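Local coordinates for RNA-dependent RNA Polymerase (Bombyx mori cytoplasmic polyhedrosis virus, PDB 6TZ0), which catalyses RNA-templated RNA synthesis, transcribing the viral double-stranded genome into plus strands and, after core assembly, probably making the complementary minus strands, at residues Asp144-Leu149 and Asp179-Tyr184; Lys948-Ala953 and Tyr969-Gln974; Ser954-Arg959 and Ala1104-Asp1109. All blocks are in the same frame, centred on the assembly; numbering follows the deposited sequence.

Contact 1 (Asp144-Leu149 and Asp179-Tyr184)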
ATOM      1  N   ASP A 144     -23.928 -16.926   8.951  1.00 50.33           N
ATOM      2  CA  ASP A 144     -23.207 -18.122   9.344  1.00 50.33           C
ATOM      3  C   ASP A 144     -22.943 -19.002   8.127  1.00 50.33           C
ATOM      4  O   ASP A 144     -23.583 -18.874   7.083  1.00 50.33           O
ATOM      5  CB  ASP A 144     -23.989 -18.894  10.403  1.00 50.33           C
ATOM      6  CG  ASP A 144     -24.062 -18.152  11.723  1.00 50.33           C
ATOM      7  OD1 ASP A 144     -23.131 -17.375  12.023  1.00 50.33           O
ATOM      8  OD2 ASP A 144     -25.049 -18.346  12.466  1.00 50.33           O
ATOM      9  N   LEU A 145     -21.984 -19.913   8.279  1.00 46.43           N
ATOM     10  CA  LEU A 145     -21.536 -20.718   7.150  1.00 46.43           C
ATOM     11  C   LEU A 145     -22.569 -21.763   6.743  1.00 46.43           C
ATOM     12  O   LEU A 145     -22.664 -22.113   5.557  1.00 46.43           O
ATOM     13  CB  LEU A 145     -20.194 -21.374   7.484  1.00 46.43           C
ATOM     14  CG  LEU A 145     -20.041 -22.585   8.411  1.00 46.43           C
ATOM     15  CD1 LEU A 145     -18.652 -23.142   8.243  1.00 46.43           C
ATOM     16  CD2 LEU A 145     -20.276 -22.261   9.871  1.00 46.43           C
ATOM     17  N   TRP A 146     -23.372 -22.245   7.693  1.00 44.11           N
ATOM     18  CA  TRP A 146     -24.397 -23.213   7.331  1.00 44.11           C
ATOM     19  C   TRP A 146     -25.542 -22.550   6.586  1.00 44.11           C
ATOM     20  O   TRP A 146     -26.162 -23.184   5.733  1.00 44.11           O
ATOM     21  CB  TRP A 146     -24.914 -23.949   8.566  1.00 44.11           C
ATOM     22  CG  TRP A 146     -23.858 -24.744   9.269  1.00 44.11           C
ATOM     23  CD1 TRP A 146     -23.285 -24.457  10.468  1.00 44.11           C
ATOM     24  CD2 TRP A 146     -23.193 -25.912   8.779  1.00 44.11           C
ATOM     25  NE1 TRP A 146     -22.334 -25.395  10.777  1.00 44.11           N
ATOM     26  CE2 TRP A 146     -22.257 -26.300   9.754  1.00 44.11           C
ATOM     27  CE3 TRP A 146     -23.316 -26.682   7.622  1.00 44.11           C
ATOM     28  CZ2 TRP A 146     -21.446 -27.414   9.602  1.00 44.11           C
ATOM     29  CZ3 TRP A 146     -22.511 -27.781   7.474  1.00 44.11           C
ATOM     30  CH2 TRP A 146     -21.590 -28.141   8.458  1.00 44.11           C
ATOM     31  N   ARG A 147     -25.801 -21.269   6.847  1.00 49.44           N
ATOM     32  CA  ARG A 147     -26.813 -20.546   6.084  1.00 49.44           C
ATOM     33  C   ARG A 147     -26.358 -20.303   4.652  1.00 49.44           C
ATOM     34  O   ARG A 147     -27.165 -20.365   3.717  1.00 49.44           O
ATOM     35  CB  ARG A 147     -27.132 -19.227   6.774  1.00 49.44           C
ATOM     36  CG  ARG A 147     -27.797 -19.414   8.107  1.00 49.44           C
ATOM     37  CD  ARG A 147     -28.082 -18.098   8.766  1.00 49.44           C
ATOM     38  NE  ARG A 147     -28.666 -18.290  10.083  1.00 49.44           N
ATOM     39  CZ  ARG A 147     -28.937 -17.307  10.929  1.00 49.44           C
ATOM     40  NH1 ARG A 147     -29.470 -17.578  12.110  1.00 49.44           N
ATOM     41  NH2 ARG A 147     -28.669 -16.052  10.594  1.00 49.44           N
ATOM     42  N   GLU A 148     -25.061 -20.052   4.459  1.00 45.29           N
ATOM     43  CA  GLU A 148     -24.528 -19.889   3.113  1.00 45.29           C
ATOM     44  C   GLU A 148     -24.549 -21.206   2.347  1.00 45.29           C
ATOM     45  O   GLU A 148     -24.873 -21.230   1.148  1.00 45.29           O
ATOM     46  CB  GLU A 148     -23.117 -19.314   3.186  1.00 45.29           C
ATOM     47  CG  GLU A 148     -23.074 -17.919   3.784  1.00 45.29           C
ATOM     48  CD  GLU A 148     -21.682 -17.334   3.817  1.00 45.29           C
ATOM     49  OE1 GLU A 148     -20.724 -18.053   3.475  1.00 45.29           O
ATOM     50  OE2 GLU A 148     -21.543 -16.155   4.190  1.00 45.29           O
ATOM     51  N   LEU A 149     -24.242 -22.315   3.028  1.00 42.19           N
ATOM     52  CA  LEU A 149     -24.355 -23.620   2.386  1.00 42.19           C
ATOM     53  C   LEU A 149     -25.813 -23.961   2.073  1.00 42.19           C
ATOM     54  O   LEU A 149     -26.103 -24.559   1.028  1.00 42.19           O
ATOM     55  CB  LEU A 149     -23.710 -24.691   3.267  1.00 42.19           C
ATOM     56  CG  LEU A 149     -23.617 -26.094   2.666  1.00 42.19           C
ATOM     57  CD1 LEU A 149     -22.760 -26.074   1.422  1.00 42.19           C
ATOM     58  CD2 LEU A 149     -23.070 -27.084   3.661  1.00 42.19           C
ATOM     59  N   ASP A 179     -26.852 -35.831  15.154  1.00 52.34           N
ATOM     60  CA  ASP A 179     -28.091 -35.094  14.948  1.00 52.34           C
ATOM     61  C   ASP A 179     -27.928 -33.594  15.143  1.00 52.34           C
ATOM     62  O   ASP A 179     -28.930 -32.879  15.239  1.00 52.34           O
ATOM     63  CB  ASP A 179     -29.190 -35.624  15.872  1.00 52.34           C
ATOM     64  CG  ASP A 179     -29.752 -36.952  15.404  1.00 52.34           C
ATOM     65  OD1 ASP A 179     -29.768 -37.188  14.179  1.00 52.34           O
ATOM     66  OD2 ASP A 179     -30.180 -37.759  16.252  1.00 52.34           O
ATOM     67  N   GLU A 180     -26.697 -33.100  15.209  1.00 53.23           N
ATOM     68  CA  GLU A 180     -26.411 -31.675  15.154  1.00 53.23           C
ATOM     69  C   GLU A 180     -25.252 -31.447  14.194  1.00 53.23           C
ATOM     70  O   GLU A 180     -24.645 -32.391  13.682  1.00 53.23           O
ATOM     71  CB  GLU A 180     -26.088 -31.101  16.537  1.00 53.23           C
ATOM     72  CG  GLU A 180     -27.272 -31.028  17.476  1.00 53.23           C
ATOM     73  CD  GLU A 180     -26.919 -30.376  18.792  1.00 53.23           C
ATOM     74  OE1 GLU A 180     -25.724 -30.093  19.008  1.00 53.23           O
ATOM     75  OE2 GLU A 180     -27.837 -30.144  19.606  1.00 53.23           O
ATOM     76  N   PHE A 181     -24.953 -30.177  13.938  1.00 48.64           N
ATOM     77  CA  PHE A 181     -23.810 -29.847  13.111  1.00 48.64           C
ATOM     78  C   PHE A 181     -22.521 -30.154  13.874  1.00 48.64           C
ATOM     79  O   PHE A 181     -22.484 -30.048  15.100  1.00 48.64           O
ATOM     80  CB  PHE A 181     -23.848 -28.375  12.706  1.00 48.64           C
ATOM     81  CG  PHE A 181     -25.004 -28.013  11.814  1.00 48.64           C
ATOM     82  CD1 PHE A 181     -25.027 -28.406  10.488  1.00 48.64           C
ATOM     83  CD2 PHE A 181     -26.039 -27.230  12.292  1.00 48.64           C
ATOM     84  CE1 PHE A 181     -26.080 -28.057   9.662  1.00 48.64           C
ATOM     85  CE2 PHE A 181     -27.093 -26.877  11.471  1.00 48.64           C
ATOM     86  CZ  PHE A 181     -27.111 -27.291  10.155  1.00 48.64           C
ATOM     87  N   PRO A 182     -21.455 -30.559  13.172  1.00 49.01           N
ATOM     88  CA  PRO A 182     -20.211 -30.931  13.872  1.00 49.01           C
ATOM     89  C   PRO A 182     -19.493 -29.765  14.524  1.00 49.01           C
ATOM     90  O   PRO A 182     -18.608 -29.993  15.356  1.00 49.01           O
ATOM     91  CB  PRO A 182     -19.351 -31.542  12.758  1.00 49.01           C
ATOM     92  CG  PRO A 182     -20.311 -31.931  11.703  1.00 49.01           C
ATOM     93  CD  PRO A 182     -21.391 -30.904  11.744  1.00 49.01           C
ATOM     94  N   PHE A 183     -19.845 -28.536  14.173  1.00 47.12           N
ATOM     95  CA  PHE A 183     -19.238 -27.339  14.728  1.00 47.12           C
ATOM     96  C   PHE A 183     -20.209 -26.190  14.509  1.00 47.12           C
ATOM     97  O   PHE A 183     -21.211 -26.329  13.805  1.00 47.12           O
ATOM     98  CB  PHE A 183     -17.866 -27.055  14.095  1.00 47.12           C
ATOM     99  CG  PHE A 183     -17.878 -27.059  12.591  1.00 47.12           C
ATOM    100  CD1 PHE A 183     -18.201 -25.920  11.873  1.00 47.12           C
ATOM    101  CD2 PHE A 183     -17.565 -28.211  11.895  1.00 47.12           C
ATOM    102  CE1 PHE A 183     -18.224 -25.937  10.503  1.00 47.12           C
ATOM    103  CE2 PHE A 183     -17.587 -28.225  10.521  1.00 47.12           C
ATOM    104  CZ  PHE A 183     -17.919 -27.090   9.828  1.00 47.12           C
ATOM    105  N   TYR A 184     -19.889 -25.051  15.109  1.00 50.82           N
ATOM    106  CA  TYR A 184     -20.642 -23.824  14.889  1.00 50.82           C
ATOM    107  C   TYR A 184     -19.748 -22.659  15.276  1.00 50.82           C
ATOM    108  O   TYR A 184     -18.711 -22.835  15.917  1.00 50.82           O
ATOM    109  CB  TYR A 184     -21.958 -23.811  15.680  1.00 50.82           C
ATOM    110  CG  TYR A 184     -21.805 -23.801  17.184  1.00 50.82           C
ATOM    111  CD1 TYR A 184     -21.613 -24.983  17.893  1.00 50.82           C
ATOM    112  CD2 TYR A 184     -21.905 -22.617  17.900  1.00 50.82           C
ATOM    113  CE1 TYR A 184     -21.484 -24.979  19.257  1.00 50.82           C
ATOM    114  CE2 TYR A 184     -21.779 -22.603  19.269  1.00 50.82           C
ATOM    115  CZ  TYR A 184     -21.570 -23.787  19.943  1.00 50.82           C
ATOM    116  OH  TYR A 184     -21.448 -23.776  21.312  1.00 50.82           O
TER
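Trp146, in the first turn of helix 145-160, illustrates how one large ring can join a helix start to an incoming strand: Phe181 lies over its face and Phe183 meets its far end, making an aromatic cluster. The Trp146 five-membered ring and the Phe181 ring are stacked face to face, centroids 4.0 Å apart and planes inclined by 22°. Phe181 CD1 sits over the middle of the indole, 3.5 Å from Trp146 CD2. The Phe183 pair is oblique: Trp146 CZ2 approaches one face of the Phe183 ring near its rim, 3.5 Å from Phe183 CZ, with the planes at 34°.

Aliphatic contacts fill in around the rings. Leu145 CD1 meets Phe183 CE1 in the plane of that ring, at its edge, at 3.6 Å, while Pro182 CD comes obliquely to Trp146 CZ2. A chi1 of 51° sets Phe183 CG between its backbone N and carbonyl carbon, from where the ring edge reaches Leu145 and one face meets Trp146 CZ2.

The one polar link is weak, Trp146 NE1 donating at its ring edge to Phe183 O over 3.4 Å. Arg147 and Tyr184, next along each segment, bind ATP in this polymerase.

Helix 37-44 touches both Trp146 and Phe181 through Leu44, helix 206-218 packs Val207 on Leu145 and Phe183, and strand 191-194, antiparallel partner of strand 183-186, brings Ile192 and Phe194 to Phe183.

Contact 2 (Lys948-Ala953 and Tyr969-Gln974)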
ATOM      1  N   LYS A 948     -10.230  32.522   4.799  1.00 73.69           N
ATOM      2  CA  LYS A 948     -11.101  33.303   3.927  1.00 73.69           C
ATOM      3  C   LYS A 948     -12.423  32.589   3.690  1.00 73.69           C
ATOM      4  O   LYS A 948     -13.475  33.233   3.609  1.00 73.69           O
ATOM      5  CB  LYS A 948     -10.412  33.576   2.592  1.00 73.69           C
ATOM      6  CG  LYS A 948      -9.259  34.547   2.658  1.00 73.69           C
ATOM      7  CD  LYS A 948      -8.688  34.768   1.272  1.00 73.69           C
ATOM      8  CE  LYS A 948      -7.507  35.723   1.291  1.00 73.69           C
ATOM      9  NZ  LYS A 948      -6.953  35.909  -0.076  1.00 73.69           N
ATOM     10  N   SER A 949     -12.384  31.258   3.585  1.00 75.09           N
ATOM     11  CA  SER A 949     -13.611  30.486   3.429  1.00 75.09           C
ATOM     12  C   SER A 949     -14.468  30.556   4.685  1.00 75.09           C
ATOM     13  O   SER A 949     -15.695  30.675   4.597  1.00 75.09           O
ATOM     14  CB  SER A 949     -13.273  29.038   3.081  1.00 75.09           C
ATOM     15  OG  SER A 949     -14.444  28.258   2.941  1.00 75.09           O
ATOM     16  N   ARG A 950     -13.834  30.517   5.862  1.00 73.62           N
ATOM     17  CA  ARG A 950     -14.572  30.673   7.114  1.00 73.62           C
ATOM     18  C   ARG A 950     -15.149  32.079   7.254  1.00 73.62           C
ATOM     19  O   ARG A 950     -16.273  32.246   7.746  1.00 73.62           O
ATOM     20  CB  ARG A 950     -13.670  30.350   8.303  1.00 73.62           C
ATOM     21  CG  ARG A 950     -13.300  28.889   8.441  1.00 73.62           C
ATOM     22  CD  ARG A 950     -12.640  28.618   9.781  1.00 73.62           C
ATOM     23  NE  ARG A 950     -11.357  29.284   9.920  1.00 73.62           N
ATOM     24  CZ  ARG A 950     -10.204  28.734   9.570  1.00 73.62           C
ATOM     25  NH1 ARG A 950     -10.192  27.509   9.071  1.00 73.62           N
ATOM     26  NH2 ARG A 950      -9.069  29.401   9.725  1.00 73.62           N
ATOM     27  N   ARG A 951     -14.400  33.096   6.810  1.00 79.90           N
ATOM     28  CA  ARG A 951     -14.896  34.469   6.836  1.00 79.90           C
ATOM     29  C   ARG A 951     -16.088  34.655   5.906  1.00 79.90           C
ATOM     30  O   ARG A 951     -17.079  35.292   6.283  1.00 79.90           O
ATOM     31  CB  ARG A 951     -13.769  35.433   6.463  1.00 79.90           C
ATOM     32  CG  ARG A 951     -14.179  36.900   6.299  1.00 79.90           C
ATOM     33  CD  ARG A 951     -14.490  37.593   7.623  1.00 79.90           C
ATOM     34  NE  ARG A 951     -15.887  37.449   8.025  1.00 79.90           N
ATOM     35  CZ  ARG A 951     -16.369  37.839   9.199  1.00 79.90           C
ATOM     36  NH1 ARG A 951     -15.568  38.407  10.091  1.00 79.90           N
ATOM     37  NH2 ARG A 951     -17.654  37.665   9.482  1.00 79.90           N
ATOM     38  N   ALA A 952     -16.025  34.088   4.700  1.00 79.51           N
ATOM     39  CA  ALA A 952     -17.148  34.201   3.776  1.00 79.51           C
ATOM     40  C   ALA A 952     -18.343  33.377   4.233  1.00 79.51           C
ATOM     41  O   ALA A 952     -19.491  33.762   3.978  1.00 79.51           O
ATOM     42  CB  ALA A 952     -16.720  33.778   2.376  1.00 79.51           C
ATOM     43  N   ALA A 953     -18.102  32.260   4.926  1.00 79.53           N
ATOM     44  CA  ALA A 953     -19.204  31.486   5.484  1.00 79.53           C
ATOM     45  C   ALA A 953     -19.893  32.242   6.610  1.00 79.53           C
ATOM     46  O   ALA A 953     -21.124  32.220   6.714  1.00 79.53           O
ATOM     47  CB  ALA A 953     -18.696  30.134   5.976  1.00 79.53           C
ATOM     48  N   TYR A 969     -15.267  24.991   3.176  1.00 73.63           N
ATOM     49  CA  TYR A 969     -13.922  24.453   3.004  1.00 73.63           C
ATOM     50  C   TYR A 969     -12.996  24.798   4.160  1.00 73.63           C
ATOM     51  O   TYR A 969     -12.060  24.041   4.436  1.00 73.63           O
ATOM     52  CB  TYR A 969     -13.323  24.959   1.692  1.00 73.63           C
ATOM     53  CG  TYR A 969     -11.935  24.435   1.392  1.00 73.63           C
ATOM     54  CD1 TYR A 969     -11.742  23.128   0.959  1.00 73.63           C
ATOM     55  CD2 TYR A 969     -10.818  25.250   1.543  1.00 73.63           C
ATOM     56  CE1 TYR A 969     -10.478  22.651   0.681  1.00 73.63           C
ATOM     57  CE2 TYR A 969      -9.552  24.781   1.269  1.00 73.63           C
ATOM     58  CZ  TYR A 969      -9.388  23.482   0.838  1.00 73.63           C
ATOM     59  OH  TYR A 969      -8.121  23.018   0.565  1.00 73.63           O
ATOM     60  N   GLY A 970     -13.217  25.934   4.828  1.00 71.99           N
ATOM     61  CA  GLY A 970     -12.442  26.244   6.018  1.00 71.99           C
ATOM     62  C   GLY A 970     -12.711  25.284   7.157  1.00 71.99           C
ATOM     63  O   GLY A 970     -11.842  25.055   8.002  1.00 71.99           O
ATOM     64  N   TYR A 971     -13.903  24.710   7.188  1.00 70.97           N
ATOM     65  CA  TYR A 971     -14.260  23.619   8.079  1.00 70.97           C
ATOM     66  C   TYR A 971     -13.919  22.303   7.379  1.00 70.97           C
ATOM     67  O   TYR A 971     -13.182  22.286   6.391  1.00 70.97           O
ATOM     68  CB  TYR A 971     -15.737  23.747   8.452  1.00 70.97           C
ATOM     69  CG  TYR A 971     -16.039  24.963   9.289  1.00 70.97           C
ATOM     70  CD1 TYR A 971     -15.078  25.520  10.120  1.00 70.97           C
ATOM     71  CD2 TYR A 971     -17.266  25.596   9.194  1.00 70.97           C
ATOM     72  CE1 TYR A 971     -15.354  26.637  10.875  1.00 70.97           C
ATOM     73  CE2 TYR A 971     -17.549  26.720   9.943  1.00 70.97           C
ATOM     74  CZ  TYR A 971     -16.587  27.238  10.777  1.00 70.97           C
ATOM     75  OH  TYR A 971     -16.857  28.360  11.524  1.00 70.97           O
ATOM     76  N   GLY A 972     -14.421  21.186   7.879  1.00 69.25           N
ATOM     77  CA  GLY A 972     -14.213  19.904   7.226  1.00 69.25           C
ATOM     78  C   GLY A 972     -12.939  19.211   7.632  1.00 69.25           C
ATOM     79  O   GLY A 972     -12.950  18.023   7.963  1.00 69.25           O
ATOM     80  N   LEU A 973     -11.822  19.934   7.593  1.00 65.62           N
ATOM     81  CA  LEU A 973     -10.610  19.447   8.234  1.00 65.62           C
ATOM     82  C   LEU A 973     -10.810  19.371   9.745  1.00 65.62           C
ATOM     83  O   LEU A 973     -10.345  18.422  10.396  1.00 65.62           O
ATOM     84  CB  LEU A 973      -9.442  20.357   7.856  1.00 65.62           C
ATOM     85  CG  LEU A 973      -8.012  19.936   8.177  1.00 65.62           C
ATOM     86  CD1 LEU A 973      -7.675  18.657   7.448  1.00 65.62           C
ATOM     87  CD2 LEU A 973      -7.055  21.035   7.768  1.00 65.62           C
ATOM     88  N   GLN A 974     -11.537  20.352  10.303  1.00 67.21           N
ATOM     89  CA  GLN A 974     -12.090  20.234  11.650  1.00 67.21           C
ATOM     90  C   GLN A 974     -12.968  19.002  11.779  1.00 67.21           C
ATOM     91  O   GLN A 974     -12.890  18.282  12.780  1.00 67.21           O
ATOM     92  CB  GLN A 974     -12.920  21.467  12.012  1.00 67.21           C
ATOM     93  CG  GLN A 974     -12.163  22.762  12.111  1.00 67.21           C
ATOM     94  CD  GLN A 974     -13.035  23.911  12.566  1.00 67.21           C
ATOM     95  OE1 GLN A 974     -14.229  23.743  12.811  1.00 67.21           O
ATOM     96  NE2 GLN A 974     -12.442  25.094  12.666  1.00 67.21           N
TER
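Ser949, the first of two successive helix residues that hold the segment 969-974 against helix 945-958, meets Gly970 through its hydroxyl. With OG anti to the backbone nitrogen of Ser949 (chi1 179°), the oxygen accepts a weak hydrogen bond from Gly970 N at 3.2 Å. The same OG is also hydrogen-bonded to Ala1113 O, which links this point to helix 1107-1114.

Arg950 follows, and its CA is 5.0 Å from the CA of Gly970, a close approach of the two backbones. Arg950 CG lies 3.7 Å from Gly970 CA. Further out, Arg950 CD packs obliquely on Tyr971 CE1 at 3.5 Å. A bend at chi3 (-65°) turns the guanidinium so that NH1 donates to Gly970 O at 3.1 Å; the oxygen lies in the guanidinium plane, whereas the nitrogen stands above the carbonyl plane. Arg950 NH1 also forms a salt bridge with Glu938.

Gly972 then supplies the N-cap of helix 973-979. The whole is a loop laid against the side of a helix at a glycine and gripped by a serine and an arginine from successive helix positions, within the C-terminal region and away from the nucleotide- and metal-binding sites.

Contact 3 (Ser954-Arg959 and Ala1104-Asp1109)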
ATOM      1  N   SER A 954     -19.120  32.938   7.448  1.00 80.67           N
ATOM      2  CA  SER A 954     -19.727  33.782   8.473  1.00 80.67           C
ATOM      3  C   SER A 954     -20.453  34.976   7.864  1.00 80.67           C
ATOM      4  O   SER A 954     -21.481  35.420   8.396  1.00 80.67           O
ATOM      5  CB  SER A 954     -18.660  34.257   9.455  1.00 80.67           C
ATOM      6  OG  SER A 954     -19.216  35.122  10.424  1.00 80.67           O
ATOM      7  N   ASP A 955     -19.939  35.494   6.745  1.00 83.11           N
ATOM      8  CA  ASP A 955     -20.598  36.588   6.038  1.00 83.11           C
ATOM      9  C   ASP A 955     -21.935  36.138   5.455  1.00 83.11           C
ATOM     10  O   ASP A 955     -22.911  36.897   5.464  1.00 83.11           O
ATOM     11  CB  ASP A 955     -19.674  37.110   4.938  1.00 83.11           C
ATOM     12  CG  ASP A 955     -20.080  38.475   4.422  1.00 83.11           C
ATOM     13  OD1 ASP A 955     -21.038  39.070   4.954  1.00 83.11           O
ATOM     14  OD2 ASP A 955     -19.438  38.953   3.464  1.00 83.11           O
ATOM     15  N   LEU A 956     -21.997  34.908   4.941  1.00 82.14           N
ATOM     16  CA  LEU A 956     -23.278  34.341   4.527  1.00 82.14           C
ATOM     17  C   LEU A 956     -24.182  34.053   5.717  1.00 82.14           C
ATOM     18  O   LEU A 956     -25.409  34.119   5.589  1.00 82.14           O
ATOM     19  CB  LEU A 956     -23.048  33.063   3.730  1.00 82.14           C
ATOM     20  CG  LEU A 956     -22.475  33.272   2.338  1.00 82.14           C
ATOM     21  CD1 LEU A 956     -22.019  31.960   1.779  1.00 82.14           C
ATOM     22  CD2 LEU A 956     -23.553  33.852   1.463  1.00 82.14           C
ATOM     23  N   LYS A 957     -23.594  33.718   6.866  1.00 81.94           N
ATOM     24  CA  LYS A 957     -24.375  33.428   8.064  1.00 81.94           C
ATOM     25  C   LYS A 957     -25.091  34.667   8.585  1.00 81.94           C
ATOM     26  O   LYS A 957     -26.263  34.594   8.971  1.00 81.94           O
ATOM     27  CB  LYS A 957     -23.460  32.850   9.141  1.00 81.94           C
ATOM     28  CG  LYS A 957     -24.136  32.531  10.454  1.00 81.94           C
ATOM     29  CD  LYS A 957     -25.098  31.379  10.315  1.00 81.94           C
ATOM     30  CE  LYS A 957     -25.715  31.034  11.654  1.00 81.94           C
ATOM     31  NZ  LYS A 957     -24.688  30.516  12.600  1.00 81.94           N
ATOM     32  N   ILE A 958     -24.410  35.815   8.596  1.00 82.45           N
ATOM     33  CA  ILE A 958     -25.019  37.008   9.176  1.00 82.45           C
ATOM     34  C   ILE A 958     -26.094  37.609   8.263  1.00 82.45           C
ATOM     35  O   ILE A 958     -27.006  38.286   8.754  1.00 82.45           O
ATOM     36  CB  ILE A 958     -23.916  38.020   9.552  1.00 82.45           C
ATOM     37  CG1 ILE A 958     -24.440  39.094  10.511  1.00 82.45           C
ATOM     38  CG2 ILE A 958     -23.292  38.650   8.321  1.00 82.45           C
ATOM     39  CD1 ILE A 958     -23.351  39.885  11.197  1.00 82.45           C
ATOM     40  N   ARG A 959     -26.056  37.336   6.959  1.00 85.09           N
ATOM     41  CA  ARG A 959     -27.104  37.796   6.054  1.00 85.09           C
ATOM     42  C   ARG A 959     -28.296  36.851   5.988  1.00 85.09           C
ATOM     43  O   ARG A 959     -29.194  37.066   5.169  1.00 85.09           O
ATOM     44  CB  ARG A 959     -26.546  38.014   4.640  1.00 85.09           C
ATOM     45  CG  ARG A 959     -25.987  39.415   4.354  1.00 85.09           C
ATOM     46  CD  ARG A 959     -24.648  39.663   5.031  1.00 85.09           C
ATOM     47  NE  ARG A 959     -24.051  40.947   4.674  1.00 85.09           N
ATOM     48  CZ  ARG A 959     -23.200  41.122   3.667  1.00 85.09           C
ATOM     49  NH1 ARG A 959     -22.836  40.093   2.917  1.00 85.09           N
ATOM     50  NH2 ARG A 959     -22.705  42.324   3.416  1.00 85.09           N
ATOM     51  N   ALA A1104     -28.317  38.006  -5.406  1.00 88.91           N
ATOM     52  CA  ALA A1104     -27.101  37.587  -6.086  1.00 88.91           C
ATOM     53  C   ALA A1104     -25.848  38.255  -5.545  1.00 88.91           C
ATOM     54  O   ALA A1104     -24.742  37.877  -5.946  1.00 88.91           O
ATOM     55  CB  ALA A1104     -27.216  37.871  -7.585  1.00 88.91           C
ATOM     56  N   THR A1105     -25.988  39.238  -4.653  1.00 88.69           N
ATOM     57  CA  THR A1105     -24.821  39.872  -4.054  1.00 88.69           C
ATOM     58  C   THR A1105     -24.112  38.955  -3.069  1.00 88.69           C
ATOM     59  O   THR A1105     -22.918  39.141  -2.813  1.00 88.69           O
ATOM     60  CB  THR A1105     -25.227  41.172  -3.358  1.00 88.69           C
ATOM     61  OG1 THR A1105     -26.157  40.883  -2.307  1.00 88.69           O
ATOM     62  CG2 THR A1105     -25.878  42.124  -4.351  1.00 88.69           C
ATOM     63  N   LEU A1106     -24.817  37.968  -2.519  1.00 86.66           N
ATOM     64  CA  LEU A1106     -24.224  37.013  -1.596  1.00 86.66           C
ATOM     65  C   LEU A1106     -23.559  35.842  -2.305  1.00 86.66           C
ATOM     66  O   LEU A1106     -23.019  34.958  -1.634  1.00 86.66           O
ATOM     67  CB  LEU A1106     -25.291  36.470  -0.639  1.00 86.66           C
ATOM     68  CG  LEU A1106     -25.698  37.234   0.628  1.00 86.66           C
ATOM     69  CD1 LEU A1106     -24.489  37.473   1.516  1.00 86.66           C
ATOM     70  CD2 LEU A1106     -26.445  38.534   0.350  1.00 86.66           C
ATOM     71  N   LEU A1107     -23.747  35.770  -3.628  1.00 83.31           N
ATOM     72  CA  LEU A1107     -23.244  34.670  -4.463  1.00 83.31           C
ATOM     73  C   LEU A1107     -21.729  34.535  -4.525  1.00 83.31           C
ATOM     74  O   LEU A1107     -21.195  33.433  -4.417  1.00 83.31           O
ATOM     75  CB  LEU A1107     -23.814  34.782  -5.879  1.00 83.31           C
ATOM     76  CG  LEU A1107     -23.845  33.496  -6.706  1.00 83.31           C
ATOM     77  CD1 LEU A1107     -22.459  32.882  -6.789  1.00 83.31           C
ATOM     78  CD2 LEU A1107     -24.840  32.511  -6.114  1.00 83.31           C
ATOM     79  N   ASN A1108     -21.036  35.650  -4.705  1.00 83.42           N
ATOM     80  CA  ASN A1108     -19.578  35.629  -4.686  1.00 83.42           C
ATOM     81  C   ASN A1108     -19.048  35.201  -3.321  1.00 83.42           C
ATOM     82  O   ASN A1108     -18.003  34.547  -3.240  1.00 83.42           O
ATOM     83  CB  ASN A1108     -19.032  37.003  -5.071  1.00 83.42           C
ATOM     84  CG  ASN A1108     -19.256  37.325  -6.536  1.00 83.42           C
ATOM     85  OD1 ASN A1108     -19.065  36.476  -7.405  1.00 83.42           O
ATOM     86  ND2 ASN A1108     -19.670  38.556  -6.817  1.00 83.42           N
ATOM     87  N   ASP A1109     -19.765  35.543  -2.247  1.00 84.25           N
ATOM     88  CA  ASP A1109     -19.433  35.017  -0.927  1.00 84.25           C
ATOM     89  C   ASP A1109     -19.623  33.511  -0.861  1.00 84.25           C
ATOM     90  O   ASP A1109     -18.860  32.828  -0.171  1.00 84.25           O
ATOM     91  CB  ASP A1109     -20.282  35.695   0.145  1.00 84.25           C
ATOM     92  CG  ASP A1109     -19.899  37.138   0.363  1.00 84.25           C
ATOM     93  OD1 ASP A1109     -18.706  37.466   0.200  1.00 84.25           O
ATOM     94  OD2 ASP A1109     -20.793  37.945   0.693  1.00 84.25           O
TER
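Helix 945-958 ends beside helix 1107-1114, with Leu956 and Asp1109 the nearest backbone pair, their CA atoms 6.7 Å apart, and a type I beta turn spanning Ala1104 to Leu1107. The motif is a salt-bridge network of Asp955, Arg959 and Asp1109 laid beside a leucine pair, here joining two helices of the C-terminal region away from the nucleotide- and metal-binding sites.

Leu956 and Leu1106 form the apolar half, their side chains running past each other in opposite directions. Leu956 CD2 reaches Leu1106 CD1 at 3.7 Å, and Leu956 CG rests against Asp1109 CB. Ile1099 of helix 1091-1101 and Leu963 extend this apolar patch, Ile1099 against Leu1106 and Leu963 against Leu956.

Arg959, the first residue beyond the helix, bends at chi2 (74°) and lies across Leu1106, its CB and CG both against Leu1106 CD1. This brings the guanidinium to the two carboxylates. Arg959 NH1 is 2.9 Å from Asp955 OD1, a purely electrostatic pairing because the oxygen lies well out of the guanidinium plane. The bridge from Arg959 NH1 to Asp1109 OD2 is long, 3.7 Å, although that oxygen lies in the plane, at the edge.

The arginine's charge probably eases the proximity of the acids, whose carboxylate planes are turned 49° apart and whose nearest oxygens, Asp955 OD2 and Asp1109 OD2, are separated by 3.2 Å.

Overall arrangement
From the N terminus, contact 1 comes first: it closes a mostly helical excursion of 29 residues within the N-terminal region, returning the chain to the start of helix 145-160. Contacts 2 and 3 lie far along the chain, in the C-terminal region, their centres about 54 and 62 Å from that of contact 1. Both use helix 945-958. Contact 2 closes a short loop of 15 residues, contact 3 a long one of 144, and the two cross, since 954-959 falls inside the first loop and 1104-1109 beyond it. Their centres are about 13 Å apart and they touch where Ala952 CB packs on Asp1109 O, so one helix ties 969-974 and helix 1107-1114 together.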